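PDB 7OSK: arabinogalactan endo-1,4-beta-galactosidase from Ignisphaera aggregans, which probably hydrolyses internal beta-1,4-galactosidic bonds of arabinogalactan, the chain modelled here being the family 53 catalytic domain of a longer protein. Local coordinates for residues Ser323-Ile335 against Ala384-Glu396. Sequence-based numbering, arbitrary orientation.
Sequences SIQGQASFIRDLI and ALPSLKVFRLVYE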
loop_
_atom_site.group_PDB
_atom_site.type_symbol
_atom_site.label_atom_id
_atom_site.label_comp_id
_atom_site.label_asym_id
_atom_site.label_seq_id
_atom_site.Cartn_x
_atom_site.Cartn_y
_atom_site.Cartn_z
ATOM N N SER A 323 -21.395 4.515 2.341
ATOM C CA SER A 323 -21.633 5.888 1.905
ATOM C C SER A 323 -20.352 6.690 2.045
ATOM O O SER A 323 -19.373 6.211 2.616
ATOM C CB SER A 323 -22.748 6.545 2.718
ATOM O OG SER A 323 -22.414 6.575 4.097
ATOM N N ILE A 324 -20.361 7.919 1.542
ATOM C CA ILE A 324 -19.197 8.782 1.657
ATOM C C ILE A 324 -18.920 9.062 3.131
ATOM O O ILE A 324 -17.768 9.107 3.557
ATOM C CB ILE A 324 -19.392 10.104 0.888
ATOM C CG1 ILE A 324 -19.725 9.808 -0.580
ATOM C CG2 ILE A 324 -18.142 10.971 1.006
ATOM C CD1 ILE A 324 -19.888 11.037 -1.459
ATOM N N GLN A 325 -19.987 9.240 3.904
ATOM C CA GLN A 325 -19.872 9.402 5.351
ATOM C C GLN A 325 -19.362 8.117 5.999
ATOM O O GLN A 325 -18.507 8.153 6.885
ATOM C CB GLN A 325 -21.223 9.789 5.959
ATOM C CG GLN A 325 -21.198 10.000 7.469
ATOM C CD GLN A 325 -20.427 11.239 7.870
ATOM O OE1 GLN A 325 -20.919 12.360 7.734
ATOM N NE2 GLN A 325 -19.210 11.046 8.368
ATOM N N GLY A 326 -19.904 6.985 5.560
ATOM C CA GLY A 326 -19.532 5.697 6.111
ATOM C C GLY A 326 -18.080 5.369 5.842
ATOM O O GLY A 326 -17.421 4.715 6.652
ATOM N N GLN A 327 -17.582 5.823 4.696
ATOM C CA GLN A 327 -16.180 5.653 4.340
ATOM C C GLN A 327 -15.304 6.487 5.265
ATOM O O GLN A 327 -14.313 6.003 5.808
ATOM C CB GLN A 327 -15.942 6.054 2.880
ATOM C CG GLN A 327 -14.489 5.927 2.420
ATOM C CD GLN A 327 -14.254 6.502 1.034
ATOM O OE1 GLN A 327 -14.668 7.621 0.732
ATOM N NE2 GLN A 327 -13.581 5.734 0.184
ATOM N N ALA A 328 -15.687 7.747 5.438
ATOM C CA ALA A 328 -14.921 8.680 6.252
ATOM C C ALA A 328 -14.929 8.258 7.718
ATOM O O ALA A 328 -13.909 8.347 8.404
ATOM C CB ALA A 328 -15.477 10.087 6.104
ATOM N N SER A 329 -16.084 7.800 8.192
ATOM C CA SER A 329 -16.221 7.352 9.573
ATOM C C SER A 329 -15.256 6.208 9.859
ATOM O O SER A 329 -14.634 6.156 10.920
ATOM C CB SER A 329 -17.657 6.912 9.859
ATOM O OG SER A 329 -18.564 7.987 9.695
ATOM N N PHE A 330 -15.134 5.294 8.903
ATOM C CA PHE A 330 -14.226 4.165 9.045
ATOM C C PHE A 330 -12.768 4.613 9.125
ATOM O O PHE A 330 -12.016 4.132 9.974
ATOM C CB PHE A 330 -14.402 3.186 7.883
ATOM C CG PHE A 330 -13.214 2.297 7.663
ATOM C CD1 PHE A 330 -12.841 1.368 8.622
ATOM C CD2 PHE A 330 -12.467 2.389 6.503
ATOM C CE1 PHE A 330 -11.745 0.551 8.427
ATOM C CE2 PHE A 330 -11.369 1.572 6.300
ATOM C CZ PHE A 330 -11.009 0.651 7.264
ATOM N N ILE A 331 -12.375 5.531 8.247
ATOM C CA ILE A 331 -10.990 5.993 8.192
ATOM C C ILE A 331 -10.595 6.715 9.477
ATOM O O ILE A 331 -9.538 6.441 10.049
ATOM C CB ILE A 331 -10.750 6.930 6.988
ATOM C CG1 ILE A 331 -10.915 6.155 5.679
ATOM C CG2 ILE A 331 -9.350 7.554 7.054
ATOM C CD1 ILE A 331 -10.835 7.016 4.427
ATOM N N ARG A 332 -11.435 7.645 9.921
ATOM C CA ARG A 332 -11.178 8.375 11.157
ATOM C C ARG A 332 -11.042 7.413 12.333
ATOM O O ARG A 332 -10.173 7.588 13.190
ATOM C CB ARG A 332 -12.295 9.384 11.433
ATOM C CG ARG A 332 -12.093 10.226 12.696
ATOM C CD ARG A 332 -13.265 10.078 13.663
ATOM N NE ARG A 332 -13.164 8.877 14.493
ATOM C CZ ARG A 332 -12.836 8.867 15.785
ATOM N NH1 ARG A 332 -12.568 9.993 16.435
ATOM N NH2 ARG A 332 -12.778 7.715 16.438
ATOM N N ASP A 333 -11.899 6.396 12.366
ATOM C CA ASP A 333 -11.910 5.438 13.466
ATOM C C ASP A 333 -10.700 4.506 13.416
ATOM O O ASP A 333 -10.237 4.027 14.452
ATOM C CB ASP A 333 -13.206 4.624 13.449
ATOM C CG ASP A 333 -14.421 5.452 13.826
ATOM O OD1 ASP A 333 -14.243 6.579 14.335
ATOM O OD2 ASP A 333 -15.556 4.976 13.620
ATOM N N LEU A 334 -10.187 4.258 12.214
ATOM C CA LEU A 334 -8.989 3.442 12.056
ATOM C C LEU A 334 -7.765 4.210 12.549
ATOM O O LEU A 334 -6.907 3.652 13.235
ATOM C CB LEU A 334 -8.803 3.025 10.595
ATOM C CG LEU A 334 -7.693 2.002 10.328
ATOM C CD1 LEU A 334 -8.035 0.655 10.948
ATOM C CD2 LEU A 334 -7.447 1.854 8.834
ATOM N N ILE A 335 -7.690 5.490 12.193
ATOM C CA ILE A 335 -6.625 6.362 12.677
ATOM C C ILE A 335 -6.691 6.458 14.196
ATOM O O ILE A 335 -5.666 6.410 14.880
ATOM C CB ILE A 335 -6.721 7.779 12.056
ATOM C CG1 ILE A 335 -6.434 7.710 10.551
ATOM C CG2 ILE A 335 -5.750 8.745 12.749
ATOM C CD1 ILE A 335 -6.494 9.050 9.823
ATOM N N ALA A 384 -12.900 14.955 -6.238
ATOM C CA ALA A 384 -12.577 14.572 -4.870
ATOM C C ALA A 384 -13.836 14.430 -4.024
ATOM O O ALA A 384 -14.647 15.351 -3.936
ATOM C CB ALA A 384 -11.637 15.594 -4.245
ATOM N N LEU A 385 -13.995 13.264 -3.406
ATOM C CA LEU A 385 -15.094 13.037 -2.481
ATOM C C LEU A 385 -14.884 13.874 -1.225
ATOM O O LEU A 385 -13.744 14.111 -0.827
ATOM C CB LEU A 385 -15.198 11.555 -2.118
ATOM C CG LEU A 385 -15.455 10.593 -3.279
ATOM C CD1 LEU A 385 -15.338 9.149 -2.811
ATOM C CD2 LEU A 385 -16.822 10.843 -3.899
ATOM N N PRO A 386 -15.978 14.324 -0.591
ATOM C CA PRO A 386 -15.820 15.126 0.628
ATOM C C PRO A 386 -15.214 14.338 1.788
ATOM O O PRO A 386 -14.921 14.925 2.828
ATOM C CB PRO A 386 -17.254 15.566 0.952
ATOM C CG PRO A 386 -18.135 14.598 0.244
ATOM C CD PRO A 386 -17.391 14.178 -0.983
ATOM N N SER A 387 -15.028 13.032 1.608
ATOM C CA SER A 387 -14.415 12.192 2.634
ATOM C C SER A 387 -12.892 12.192 2.525
ATOM O O SER A 387 -12.205 11.557 3.323
ATOM C CB SER A 387 -14.947 10.759 2.539
ATOM O OG SER A 387 -14.783 10.234 1.235
ATOM N N LEU A 388 -12.367 12.905 1.535
ATOM C CA LEU A 388 -10.924 13.017 1.361
ATOM C C LEU A 388 -10.338 13.962 2.404
ATOM O O LEU A 388 -9.131 13.976 2.629
ATOM C CB LEU A 388 -10.589 13.507 -0.052
ATOM C CG LEU A 388 -9.110 13.591 -0.441
ATOM C CD1 LEU A 388 -8.413 12.243 -0.319
ATOM C CD2 LEU A 388 -8.975 14.132 -1.851
ATOM N N LYS A 389 -11.205 14.746 3.041
ATOM C CA LYS A 389 -10.785 15.684 4.077
ATOM C C LYS A 389 -10.601 14.989 5.423
ATOM O O LYS A 389 -10.331 15.640 6.432
ATOM C CB LYS A 389 -11.806 16.814 4.223
ATOM C CG LYS A 389 -12.022 17.634 2.967
ATOM C CD LYS A 389 -13.132 18.652 3.174
ATOM C CE LYS A 389 -13.366 19.487 1.928
ATOM N NZ LYS A 389 -14.503 20.433 2.106
ATOM N N VAL A 390 -10.757 13.671 5.439
ATOM C CA VAL A 390 -10.628 12.912 6.675
ATOM C C VAL A 390 -9.196 12.987 7.198
ATOM O O VAL A 390 -8.965 12.941 8.403
ATOM C CB VAL A 390 -11.040 11.433 6.476
ATOM C CG1 VAL A 390 -10.071 10.720 5.537
ATOM C CG2 VAL A 390 -11.127 10.711 7.815
ATOM N N PHE A 391 -8.238 13.120 6.286
ATOM C CA PHE A 391 -6.827 13.195 6.658
ATOM C C PHE A 391 -6.429 14.590 7.150
ATOM O O PHE A 391 -5.255 14.846 7.425
ATOM C CB PHE A 391 -5.947 12.803 5.471
ATOM C CG PHE A 391 -6.314 11.484 4.853
ATOM C CD1 PHE A 391 -5.808 10.300 5.360
ATOM C CD2 PHE A 391 -7.160 11.428 3.758
ATOM C CE1 PHE A 391 -6.140 9.088 4.793
ATOM C CE2 PHE A 391 -7.495 10.214 3.185
ATOM C CZ PHE A 391 -6.985 9.044 3.704
ATOM N N ARG A 392 -7.408 15.488 7.247
ATOM C CA ARG A 392 -7.176 16.851 7.719
ATOM C C ARG A 392 -8.127 17.177 8.864
ATOM O O ARG A 392 -7.773 17.901 9.796
ATOM C CB ARG A 392 -7.359 17.850 6.572
ATOM C CG ARG A 392 -7.049 19.301 6.924
ATOM C CD ARG A 392 -7.556 20.237 5.839
ATOM N NE ARG A 392 -9.017 20.277 5.799
ATOM C CZ ARG A 392 -9.731 20.810 4.811
ATOM N NH1 ARG A 392 -9.128 21.350 3.758
ATOM N NH2 ARG A 392 -11.056 20.799 4.873
ATOM N N LEU A 393 -9.337 16.633 8.789
ATOM C CA LEU A 393 -10.372 16.922 9.772
ATOM C C LEU A 393 -10.218 16.086 11.042
ATOM O O LEU A 393 -10.954 16.279 12.012
ATOM C CB LEU A 393 -11.751 16.690 9.154
ATOM C CG LEU A 393 -12.162 17.675 8.058
ATOM C CD1 LEU A 393 -13.457 17.229 7.404
ATOM C CD2 LEU A 393 -12.304 19.084 8.616
ATOM N N VAL A 394 -9.264 15.160 11.039
ATOM C CA VAL A 394 -8.945 14.406 12.249
ATOM C C VAL A 394 -8.171 15.288 13.224
ATOM O O VAL A 394 -8.002 14.933 14.392
ATOM C CB VAL A 394 -8.123 13.121 11.954
ATOM C CG1 VAL A 394 -9.030 12.010 11.451
ATOM C CG2 VAL A 394 -6.986 13.393 10.970
ATOM N N TYR A 395 -7.705 16.436 12.734
ATOM C CA TYR A 395 -7.054 17.440 13.573
ATOM C C TYR A 395 -8.028 18.560 13.927
ATOM O O TYR A 395 -9.167 18.577 13.458
ATOM C CB TYR A 395 -5.828 18.020 12.866
ATOM C CG TYR A 395 -4.737 17.010 12.627
ATOM C CD1 TYR A 395 -4.810 16.125 11.564
ATOM C CD2 TYR A 395 -3.632 16.938 13.466
ATOM C CE1 TYR A 395 -3.821 15.194 11.342
ATOM C CE2 TYR A 395 -2.632 16.012 13.249
ATOM C CZ TYR A 395 -2.733 15.142 12.185
ATOM O OH TYR A 395 -1.747 14.212 11.952
ATOM N N GLU A 396 -7.567 19.493 14.753
ATOM C CA GLU A 396 -8.396 20.606 15.202
ATOM C C GLU A 396 -7.532 21.789 15.627
ATOM O O GLU A 396 -7.405 22.773 14.897
ATOM C CB GLU A 396 -9.290 20.165 16.361
ATOM C CG GLU A 396 -8.540 19.455 17.478
ATOM C CD GLU A 396 -9.442 19.058 18.630
ATOM O OE1 GLU A 396 -10.486 19.715 18.826
ATOM O OE2 GLU A 396 -9.104 18.089 19.341
#
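Ser-387 meets three residues of helix 324-342 where the backbones come closest, its CA lying 5.1 Å from that of Ala-328. Its CB rests 3.7 Å from the CB of Ala-328, a residue small enough to let the two backbones approach, and also touches the carbonyl O and CG2 of Ile-324. With chi1 at 54°, OG stands between the backbone N and the carbonyl carbon, against Ile-324 CG2 (3.4 Å), and donates to Gln-327 OE1 at 2.7 Å, tilted 25° from the amide's carbonyl plane. Gln-327 suits this place because its amide serves two sides: OE1 accepts from Ser-387, while NE2 donates to Tyr-351 OH and Ala-376 O.

Toward the helix start, Ile-324 turns CG2 to Pro-386 CG (3.7 Å) and sends CD1 on to Leu-385 CD2. Further along, the beta-branched Val-390 crosses Ile-331 at about a right angle, Val-390 CG1 lying 3.6 Å from Ile-331 CG2 and over one face of the Phe-391 ring, near its rim. Val-394 CG1 meets the aliphatic CG of Arg-332 at 3.8 Å, while the guanidinium leads away to a salt bridge with Asp-333.

Segment 384-396, which follows the last strand of the (beta/alpha)8 barrel, thus packs on the helix between the seventh and eighth strands. One buried hydrogen bond in an otherwise apolar seam suggests that hydrocarbon burial provides most of the adhesion, while the serine-glutamine pair probably fixes the alignment.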